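Helix-turn-helix transcriptional regulator (Pseudomonas aeruginosa, PDB 5XHX) probably regulates transcription by binding DNA as a LuxR-family quorum-sensing regulator, VqsR, of which this chain is the N-terminal ligand-binding domain. Local coordinates at residues Y123-Y131 / C142-F151; T35-D43 / F151-L162. All blocks are in the same frame, centred on the assembly; numbering follows the deposited sequence.

Interaction 1: Y123-Y131 / C142-F151; sequences YVVTDEVQY and CLSLGSESRF
Asp127 to Tyr131 and Leu143 to Ser147 pair as the two antiparallel strands of a beta hairpin, inside the five-stranded antiparallel sheet of this domain. Asp127–Ser147, Val129–Leu145 and Tyr131–Leu143 are the hydrogen-bonded pairs. The central one is nearly straight: Leu145 N donates to Val129 O at 2.8 Å with 177° at the hydrogen. At the open end Thr126 and Asp127 both face Ser147, a classic beta bulge. Ser147 O takes a good bond from Asp127 N (2.9 Å) and a weak one from Thr126 N.

Apolar packing lies on the face of Val129, Leu145 and Tyr131, which helices 28-36 and 153-173 cover. Val129 CG2 meets Leu145 CB, and its other branch, CG1, touches Phe151 CD2 at 3.8 Å. The Tyr131 ring has Leu145 CD1 near its edge.

Side-chain polar bonds mark both faces. Asp127 CG lies anti to the backbone N (chi1 -156°), which carries the carboxylate toward the chain after Ser149. There OD2 accepts Phe151 N at 2.9 Å on its anti side, and His101 NE2 also bonds to OD2. On the other face the extended Glu128 chain reaches Ser144, whose OG donates to Glu128 OE1 from above the carboxylate plane (2.8 Å). Within the bulge, Thr126 OG1 also donates to Glu148 O at 2.6 Å, 49° out of the carbonyl plane.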
loop_
_atom_site.group_PDB
_atom_site.type_symbol
_atom_site.label_atom_id
_atom_site.label_comp_id
_atom_site.label_asym_id
_atom_site.label_seq_id
_atom_site.Cartn_x
_atom_site.Cartn_y
_atom_site.Cartn_z
ATOM N N TYR A 123 9.396 11.252 26.139
ATOM C CA TYR A 123 9.108 10.877 24.756
ATOM C C TYR A 123 7.629 10.680 24.454
ATOM O O TYR A 123 7.248 10.721 23.279
ATOM C CB TYR A 123 9.873 9.599 24.386
ATOM C CG TYR A 123 11.333 9.884 24.126
ATOM C CD1 TYR A 123 11.743 10.447 22.915
ATOM C CD2 TYR A 123 12.297 9.626 25.091
ATOM C CE1 TYR A 123 13.078 10.729 22.669
ATOM C CE2 TYR A 123 13.643 9.906 24.854
ATOM C CZ TYR A 123 14.023 10.457 23.642
ATOM O OH TYR A 123 15.353 10.742 23.397
ATOM N N VAL A 124 6.794 10.465 25.471
ATOM C CA VAL A 124 5.377 10.163 25.297
ATOM C C VAL A 124 4.500 11.232 25.941
ATOM O O VAL A 124 3.526 11.703 25.340
ATOM C CB VAL A 124 5.036 8.763 25.857
ATOM C CG1 VAL A 124 3.584 8.424 25.583
ATOM C CG2 VAL A 124 5.961 7.715 25.242
ATOM N N VAL A 125 4.835 11.627 27.174
ATOM C CA VAL A 125 4.296 12.776 27.900
ATOM C C VAL A 125 2.977 12.427 28.581
ATOM O O VAL A 125 2.917 12.385 29.812
ATOM C CB VAL A 125 4.152 14.025 27.004
ATOM C CG1 VAL A 125 3.714 15.227 27.844
ATOM C CG2 VAL A 125 5.466 14.325 26.296
ATOM N N THR A 126 1.905 12.177 27.815
ATOM C CA THR A 126 0.622 11.966 28.487
ATOM C C THR A 126 -0.091 10.660 28.135
ATOM O O THR A 126 -0.399 9.875 29.038
ATOM C CB THR A 126 -0.327 13.142 28.214
ATOM O OG1 THR A 126 0.215 14.338 28.791
ATOM C CG2 THR A 126 -1.684 12.879 28.825
ATOM N N ASP A 127 -0.399 10.428 26.854
ATOM C CA ASP A 127 -1.161 9.249 26.452
ATOM C C ASP A 127 -0.465 8.562 25.289
ATOM O O ASP A 127 0.366 9.151 24.597
ATOM C CB ASP A 127 -2.611 9.613 26.061
ATOM C CG ASP A 127 -3.577 8.434 26.191
ATOM O OD1 ASP A 127 -3.172 7.322 26.628
ATOM O OD2 ASP A 127 -4.760 8.627 25.864
ATOM N N GLU A 128 -0.822 7.300 25.070
ATOM C CA GLU A 128 -0.171 6.524 24.029
ATOM C C GLU A 128 -1.146 5.496 23.479
ATOM O O GLU A 128 -1.931 4.916 24.234
ATOM C CB GLU A 128 1.081 5.805 24.565
ATOM C CG GLU A 128 2.037 5.338 23.479
ATOM C CD GLU A 128 3.276 4.624 24.031
ATOM O OE1 GLU A 128 3.977 3.921 23.248
ATOM O OE2 GLU A 128 3.534 4.752 25.248
ATOM N N VAL A 129 -1.063 5.250 22.170
ATOM C CA VAL A 129 -1.649 4.051 21.583
ATOM C C VAL A 129 -0.571 3.391 20.751
ATOM O O VAL A 129 0.406 4.018 20.355
ATOM C CB VAL A 129 -2.891 4.319 20.700
ATOM C CG1 VAL A 129 -3.976 4.999 21.490
ATOM C CG2 VAL A 129 -2.491 5.148 19.460
ATOM N N GLN A 130 -0.785 2.118 20.452
ATOM C CA GLN A 130 0.169 1.372 19.653
ATOM C C GLN A 130 -0.583 0.378 18.780
ATOM O O GLN A 130 -1.439 -0.357 19.278
ATOM C CB GLN A 130 1.157 0.648 20.578
ATOM C CG GLN A 130 2.370 0.069 19.929
ATOM C CD GLN A 130 3.323 -0.496 20.966
ATOM O OE1 GLN A 130 4.254 0.177 21.406
ATOM N NE2 GLN A 130 3.051 -1.705 21.401
ATOM N N TYR A 131 -0.230 0.326 17.498
ATOM C CA TYR A 131 -0.581 -0.812 16.651
ATOM C C TYR A 131 0.493 -1.887 16.785
ATOM O O TYR A 131 1.674 -1.597 16.578
ATOM C CB TYR A 131 -0.690 -0.395 15.183
ATOM C CG TYR A 131 -1.880 0.490 14.827
ATOM C CD1 TYR A 131 -3.118 -0.065 14.485
ATOM C CD2 TYR A 131 -1.749 1.870 14.803
ATOM C CE1 TYR A 131 -4.198 0.758 14.125
ATOM C CE2 TYR A 131 -2.800 2.690 14.445
ATOM C CZ TYR A 131 -4.017 2.132 14.107
ATOM O OH TYR A 131 -5.044 2.957 13.754
ATOM N N CYS A 142 5.674 -2.686 15.993
ATOM C CA CYS A 142 4.785 -1.790 16.724
ATOM C C CYS A 142 4.938 -0.368 16.225
ATOM O O CYS A 142 6.056 0.105 15.984
ATOM C CB CYS A 142 5.066 -1.827 18.222
ATOM S SG CYS A 142 4.841 -3.451 18.942
ATOM N N LEU A 143 3.811 0.309 16.079
ATOM C CA LEU A 143 3.785 1.727 15.780
ATOM C C LEU A 143 3.162 2.395 16.990
ATOM O O LEU A 143 1.968 2.227 17.253
ATOM C CB LEU A 143 2.996 2.040 14.503
ATOM C CG LEU A 143 2.752 3.546 14.326
ATOM C CD1 LEU A 143 4.088 4.312 14.177
ATOM C CD2 LEU A 143 1.829 3.791 13.140
ATOM N N SER A 144 3.981 3.128 17.735
ATOM C CA SER A 144 3.518 3.856 18.904
ATOM C C SER A 144 3.170 5.274 18.490
ATOM O O SER A 144 3.932 5.910 17.761
ATOM C CB SER A 144 4.604 3.880 19.990
ATOM O OG SER A 144 4.468 5.059 20.773
ATOM N N LEU A 145 2.015 5.756 18.934
ATOM C CA LEU A 145 1.598 7.133 18.702
ATOM C C LEU A 145 1.352 7.750 20.068
ATOM O O LEU A 145 0.496 7.268 20.821
ATOM C CB LEU A 145 0.327 7.205 17.846
ATOM C CG LEU A 145 0.305 6.431 16.527
ATOM C CD1 LEU A 145 -1.111 6.471 15.933
ATOM C CD2 LEU A 145 1.309 6.985 15.543
ATOM N N GLY A 146 2.109 8.789 20.397
ATOM C CA GLY A 146 1.967 9.424 21.698
ATOM C C GLY A 146 1.282 10.771 21.604
ATOM O O GLY A 146 1.297 11.398 20.541
ATOM N N SER A 147 0.666 11.223 22.698
ATOM C CA SER A 147 0.031 12.533 22.755
ATOM C C SER A 147 0.379 13.208 24.073
ATOM O O SER A 147 0.473 12.546 25.111
ATOM C CB SER A 147 -1.491 12.436 22.633
ATOM O OG SER A 147 -2.100 13.719 22.523
ATOM N N GLU A 148 0.557 14.531 24.023
ATOM C CA GLU A 148 0.593 15.332 25.242
ATOM C C GLU A 148 -0.797 15.546 25.839
ATOM O O GLU A 148 -0.900 15.896 27.019
ATOM C CB GLU A 148 1.294 16.671 24.965
ATOM C CG GLU A 148 2.794 16.489 24.664
ATOM C CD GLU A 148 3.462 17.704 24.024
ATOM O OE1 GLU A 148 2.888 18.814 24.068
ATOM O OE2 GLU A 148 4.570 17.540 23.467
ATOM N N SER A 149 -1.865 15.304 25.079
ATOM C CA SER A 149 -3.205 15.226 25.647
ATOM C C SER A 149 -3.674 13.764 25.649
ATOM O O SER A 149 -2.857 12.839 25.551
ATOM C CB SER A 149 -4.148 16.170 24.884
ATOM O OG SER A 149 -3.836 16.218 23.505
ATOM N N ARG A 150 -4.978 13.551 25.784
ATOM C CA ARG A 150 -5.533 12.206 25.856
ATOM C C ARG A 150 -6.186 11.827 24.535
ATOM O O ARG A 150 -6.780 12.668 23.855
ATOM C CB ARG A 150 -6.550 12.093 26.993
ATOM C CG ARG A 150 -5.915 12.165 28.376
ATOM C CD ARG A 150 -6.914 12.509 29.473
ATOM N NE ARG A 150 -7.495 13.846 29.308
ATOM C CZ ARG A 150 -6.811 14.992 29.329
ATOM N NH1 ARG A 150 -5.495 15.002 29.535
ATOM N NH2 ARG A 150 -7.452 16.141 29.152
ATOM N N PHE A 151 -6.048 10.558 24.165
ATOM C CA PHE A 151 -6.825 9.999 23.069
ATOM C C PHE A 151 -8.179 9.597 23.623
ATOM O O PHE A 151 -8.249 8.765 24.533
ATOM C CB PHE A 151 -6.122 8.785 22.455
ATOM C CG PHE A 151 -4.818 9.106 21.782
ATOM C CD1 PHE A 151 -4.787 9.841 20.605
ATOM C CD2 PHE A 151 -3.626 8.650 22.308
ATOM C CE1 PHE A 151 -3.592 10.119 19.980
ATOM C CE2 PHE A 151 -2.421 8.921 21.683
ATOM C CZ PHE A 151 -2.404 9.649 20.517
#

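Interaction 2: T35-D43 / F151-L162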
loop_
_atom_site.group_PDB
_atom_site.type_symbol
_atom_site.label_atom_id
_atom_site.label_comp_id
_atom_site.label_asym_id
_atom_site.label_seq_id
_atom_site.Cartn_x
_atom_site.Cartn_y
_atom_site.Cartn_z
ATOM N N THR A 35 -0.123 10.941 8.610
ATOM C CA THR A 35 -1.440 10.603 8.070
ATOM C C THR A 35 -2.439 10.329 9.193
ATOM O O THR A 35 -3.548 10.877 9.205
ATOM C CB THR A 35 -1.335 9.394 7.138
ATOM O OG1 THR A 35 -0.312 9.626 6.173
ATOM C CG2 THR A 35 -2.659 9.163 6.399
ATOM N N LEU A 36 -2.056 9.489 10.163
ATOM C CA LEU A 36 -2.949 9.220 11.290
ATOM C C LEU A 36 -3.158 10.456 12.149
ATOM O O LEU A 36 -4.231 10.628 12.744
ATOM C CB LEU A 36 -2.391 8.077 12.142
ATOM C CG LEU A 36 -2.269 6.740 11.403
ATOM C CD1 LEU A 36 -1.525 5.710 12.242
ATOM C CD2 LEU A 36 -3.656 6.223 11.023
ATOM N N GLY A 37 -2.149 11.320 12.229
ATOM C CA GLY A 37 -2.266 12.562 12.966
ATOM C C GLY A 37 -3.287 13.534 12.405
ATOM O O GLY A 37 -3.585 14.537 13.062
ATOM N N GLN A 38 -3.814 13.276 11.206
ATOM C CA GLN A 38 -4.907 14.099 10.703
ATOM C C GLN A 38 -6.211 13.811 11.430
ATOM O O GLN A 38 -7.110 14.657 11.425
ATOM C CB GLN A 38 -5.078 13.885 9.197
ATOM C CG GLN A 38 -3.875 14.348 8.384
ATOM C CD GLN A 38 -3.943 13.921 6.931
ATOM O OE1 GLN A 38 -5.021 13.635 6.404
ATOM N NE2 GLN A 38 -2.779 13.854 6.276
ATOM N N PHE A 39 -6.324 12.650 12.073
ATOM C CA PHE A 39 -7.531 12.267 12.796
ATOM C C PHE A 39 -7.401 12.405 14.309
ATOM O O PHE A 39 -8.400 12.234 15.014
ATOM C CB PHE A 39 -7.909 10.807 12.478
ATOM C CG PHE A 39 -7.903 10.468 11.010
ATOM C CD1 PHE A 39 -9.073 10.546 10.258
ATOM C CD2 PHE A 39 -6.734 10.053 10.380
ATOM C CE1 PHE A 39 -9.075 10.224 8.899
ATOM C CE2 PHE A 39 -6.725 9.733 9.023
ATOM C CZ PHE A 39 -7.897 9.817 8.281
ATOM N N ALA A 40 -6.210 12.689 14.831
ATOM C CA ALA A 40 -5.984 12.577 16.265
ATOM C C ALA A 40 -4.780 13.426 16.636
ATOM O O ALA A 40 -3.949 13.739 15.777
ATOM C CB ALA A 40 -5.759 11.108 16.673
ATOM N N PRO A 41 -4.633 13.814 17.987
ATOM C CA PRO A 41 -3.475 14.626 18.426
ATOM C C PRO A 41 -2.215 13.796 18.643
ATOM O O PRO A 41 -1.736 13.591 19.763
ATOM C CB PRO A 41 -3.991 15.250 19.724
ATOM C CG PRO A 41 -4.896 14.211 20.277
ATOM C CD PRO A 41 -5.614 13.637 19.075
ATOM N N VAL A 42 -1.638 13.326 17.543
ATOM C CA VAL A 42 -0.360 12.621 17.578
ATOM C C VAL A 42 0.753 13.657 17.729
ATOM O O VAL A 42 1.025 14.428 16.809
ATOM C CB VAL A 42 -0.158 11.773 16.319
ATOM C CG1 VAL A 42 1.231 11.128 16.330
ATOM C CG2 VAL A 42 -1.287 10.730 16.182
ATOM N N ASP A 43 1.409 13.672 18.888
ATOM C CA ASP A 43 2.495 14.610 19.137
ATOM C C ASP A 43 3.871 13.975 19.033
ATOM O O ASP A 43 4.857 14.698 18.880
ATOM C CB ASP A 43 2.349 15.235 20.524
ATOM C CG ASP A 43 1.085 16.048 20.655
ATOM O OD1 ASP A 43 0.737 16.739 19.680
ATOM O OD2 ASP A 43 0.435 15.976 21.718
ATOM N N PHE A 151 -6.048 10.558 24.165
ATOM C CA PHE A 151 -6.825 9.999 23.069
ATOM C C PHE A 151 -8.179 9.597 23.623
ATOM O O PHE A 151 -8.249 8.765 24.533
ATOM C CB PHE A 151 -6.122 8.785 22.455
ATOM C CG PHE A 151 -4.818 9.106 21.782
ATOM C CD1 PHE A 151 -4.787 9.841 20.605
ATOM C CD2 PHE A 151 -3.626 8.650 22.308
ATOM C CE1 PHE A 151 -3.592 10.119 19.980
ATOM C CE2 PHE A 151 -2.421 8.921 21.683
ATOM C CZ PHE A 151 -2.404 9.649 20.517
ATOM N N GLY A 152 -9.250 10.205 23.107
ATOM C CA GLY A 152 -10.592 9.896 23.564
ATOM C C GLY A 152 -11.228 8.769 22.760
ATOM O O GLY A 152 -10.653 8.240 21.809
ATOM N N ALA A 153 -12.450 8.410 23.162
ATOM C CA ALA A 153 -13.127 7.272 22.548
ATOM C C ALA A 153 -13.275 7.462 21.046
ATOM O O ALA A 153 -13.124 6.509 20.274
ATOM C CB ALA A 153 -14.494 7.057 23.194
ATOM N N GLU A 154 -13.544 8.696 20.615
ATOM C CA GLU A 154 -13.693 8.974 19.195
ATOM C C GLU A 154 -12.393 8.719 18.439
ATOM O O GLU A 154 -12.412 8.219 17.311
ATOM C CB GLU A 154 -14.148 10.423 19.003
ATOM C CG GLU A 154 -14.386 10.813 17.571
ATOM C CD GLU A 154 -14.902 12.244 17.453
ATOM O OE1 GLU A 154 -15.506 12.745 18.430
ATOM O OE2 GLU A 154 -14.696 12.858 16.389
ATOM N N GLN A 155 -11.256 9.076 19.036
ATOM C CA GLN A 155 -9.968 8.781 18.413
ATOM C C GLN A 155 -9.695 7.277 18.376
ATOM O O GLN A 155 -9.234 6.750 17.354
ATOM C CB GLN A 155 -8.843 9.516 19.153
ATOM C CG GLN A 155 -8.812 11.032 18.939
ATOM C CD GLN A 155 -9.930 11.752 19.673
ATOM O OE1 GLN A 155 -10.239 11.441 20.829
ATOM N NE2 GLN A 155 -10.556 12.705 18.999
ATOM N N ILE A 156 -9.948 6.571 19.482
ATOM C CA ILE A 156 -9.759 5.117 19.486
ATOM C C ILE A 156 -10.643 4.470 18.422
ATOM O O ILE A 156 -10.204 3.597 17.665
ATOM C CB ILE A 156 -10.054 4.525 20.874
ATOM C CG1 ILE A 156 -9.160 5.152 21.954
ATOM C CG2 ILE A 156 -9.872 3.010 20.833
ATOM C CD1 ILE A 156 -7.693 5.023 21.686
ATOM N N ALA A 157 -11.903 4.902 18.350
ATOM C CA ALA A 157 -12.810 4.413 17.316
ATOM C C ALA A 157 -12.216 4.606 15.923
ATOM O O ALA A 157 -12.218 3.686 15.098
ATOM C CB ALA A 157 -14.163 5.130 17.442
ATOM N N LEU A 158 -11.688 5.803 15.649
ATOM C CA LEU A 158 -11.038 6.055 14.362
ATOM C C LEU A 158 -9.863 5.112 14.121
ATOM O O LEU A 158 -9.716 4.542 13.028
ATOM C CB LEU A 158 -10.553 7.507 14.302
ATOM C CG LEU A 158 -11.409 8.464 13.482
ATOM C CD1 LEU A 158 -11.193 8.160 12.000
ATOM C CD2 LEU A 158 -12.876 8.320 13.856
ATOM N N PHE A 159 -8.977 4.986 15.115
ATOM C CA PHE A 159 -7.834 4.083 14.975
ATOM C C PHE A 159 -8.285 2.668 14.613
ATOM O O PHE A 159 -7.634 1.989 13.811
ATOM C CB PHE A 159 -7.025 4.072 16.272
ATOM C CG PHE A 159 -6.241 5.329 16.520
ATOM C CD1 PHE A 159 -5.552 5.956 15.488
ATOM C CD2 PHE A 159 -6.182 5.880 17.797
ATOM C CE1 PHE A 159 -4.805 7.126 15.728
ATOM C CE2 PHE A 159 -5.444 7.040 18.046
ATOM C CZ PHE A 159 -4.751 7.661 17.007
ATOM N N GLU A 160 -9.400 2.209 15.191
ATOM C CA GLU A 160 -9.924 0.886 14.848
ATOM C C GLU A 160 -10.508 0.861 13.441
ATOM O O GLU A 160 -10.413 -0.157 12.746
ATOM C CB GLU A 160 -11.002 0.458 15.861
ATOM C CG GLU A 160 -10.483 0.083 17.269
ATOM C CD GLU A 160 -9.814 -1.291 17.321
ATOM O OE1 GLU A 160 -9.699 -1.970 16.271
ATOM O OE2 GLU A 160 -9.409 -1.694 18.424
ATOM N N LEU A 161 -11.129 1.959 13.009
ATOM C CA LEU A 161 -11.703 1.996 11.664
ATOM C C LEU A 161 -10.623 1.853 10.600
ATOM O O LEU A 161 -10.810 1.144 9.603
ATOM C CB LEU A 161 -12.473 3.306 11.460
ATOM C CG LEU A 161 -13.320 3.355 10.181
ATOM C CD1 LEU A 161 -14.518 2.426 10.313
ATOM C CD2 LEU A 161 -13.787 4.783 9.901
ATOM N N LEU A 162 -9.488 2.529 10.801
ATOM C CA LEU A 162 -8.402 2.557 9.834
ATOM C C LEU A 162 -7.478 1.359 9.969
ATOM O O LEU A 162 -6.711 1.072 9.040
ATOM C CB LEU A 162 -7.585 3.836 10.006
ATOM C CG LEU A 162 -8.332 5.170 10.006
ATOM C CD1 LEU A 162 -7.358 6.354 10.033
ATOM C CD2 LEU A 162 -9.247 5.247 8.810
HETATM O O HOH W 1 -10.557 12.906 16.040
#
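Ala40 CB meets the ring of Phe159 at CZ (3.6 Å) and the aliphatic part of Gln155 at CG (3.8 Å). This joins the turn after helix 28-36 to the first turns of helix 153-173. The same methyl lies near the edge of the Phe151 ring. Pro41 follows, with its CD close to Phe151 CE1 and to Gln155 CG.

Phe39 packs nearer the other end of the contact, against Leu158 and Leu162. Leu162 CD1 sits over one face of its ring, 3.8 Å from the centroid and offset toward the rim, as a CH-pi contact. Leu158 CD1 approaches the same ring obliquely, 3.6 Å from Phe39 CD1. Leu36 CD2 touches Leu162 CD1 as well, and the two leucines run past each other in opposite directions.

The polar groups lie around Gln155. Its chain bends at chi2 (73°), which folds the amide back toward the start of its own helix. OE1 then accepts from Gly152 N, the N-cap residue, at 2.8 Å, in the carbonyl plane and on a lone pair. NE2 donates to a water at 3.0 Å. That water lies very near Phe39 O (2.5 Å), a short distance that leaves the bridge doubtful.

Further out, Pro41 is the centre of an inverse gamma turn, and its O accepts from Ser147 OG. Phe159 also packs on Val129, Leu145 and Leu99 of the sheet. His13 of the second subunit packs on Leu162.

The direct contact is therefore apolar. A water-mediated link may add to it, with both ends of the Gln155 amide engaged.

How the interactions relate
From the N terminus, the end of helix 28-36 and the loop after it form residues 35-43, the first half of interaction 2. The chain then builds all five strands of the sheet before 151-162 returns and closes this loop of 107 intervening residues. Interaction 1 lies within this loop and meets its closing end at Phe151, which both share. Its segments pair across ten intervening residues, closing a short hairpin loop. Among the ties between the contacts, Asp43 OD2 probably accepts from Glu148 N, joining two loops. Tyr131 OH probably donates to Phe159 O, joining sheet to helix 153-173. Helices 28-36 and 153-173 both pack on the Val129, Tyr131 and Leu145 face.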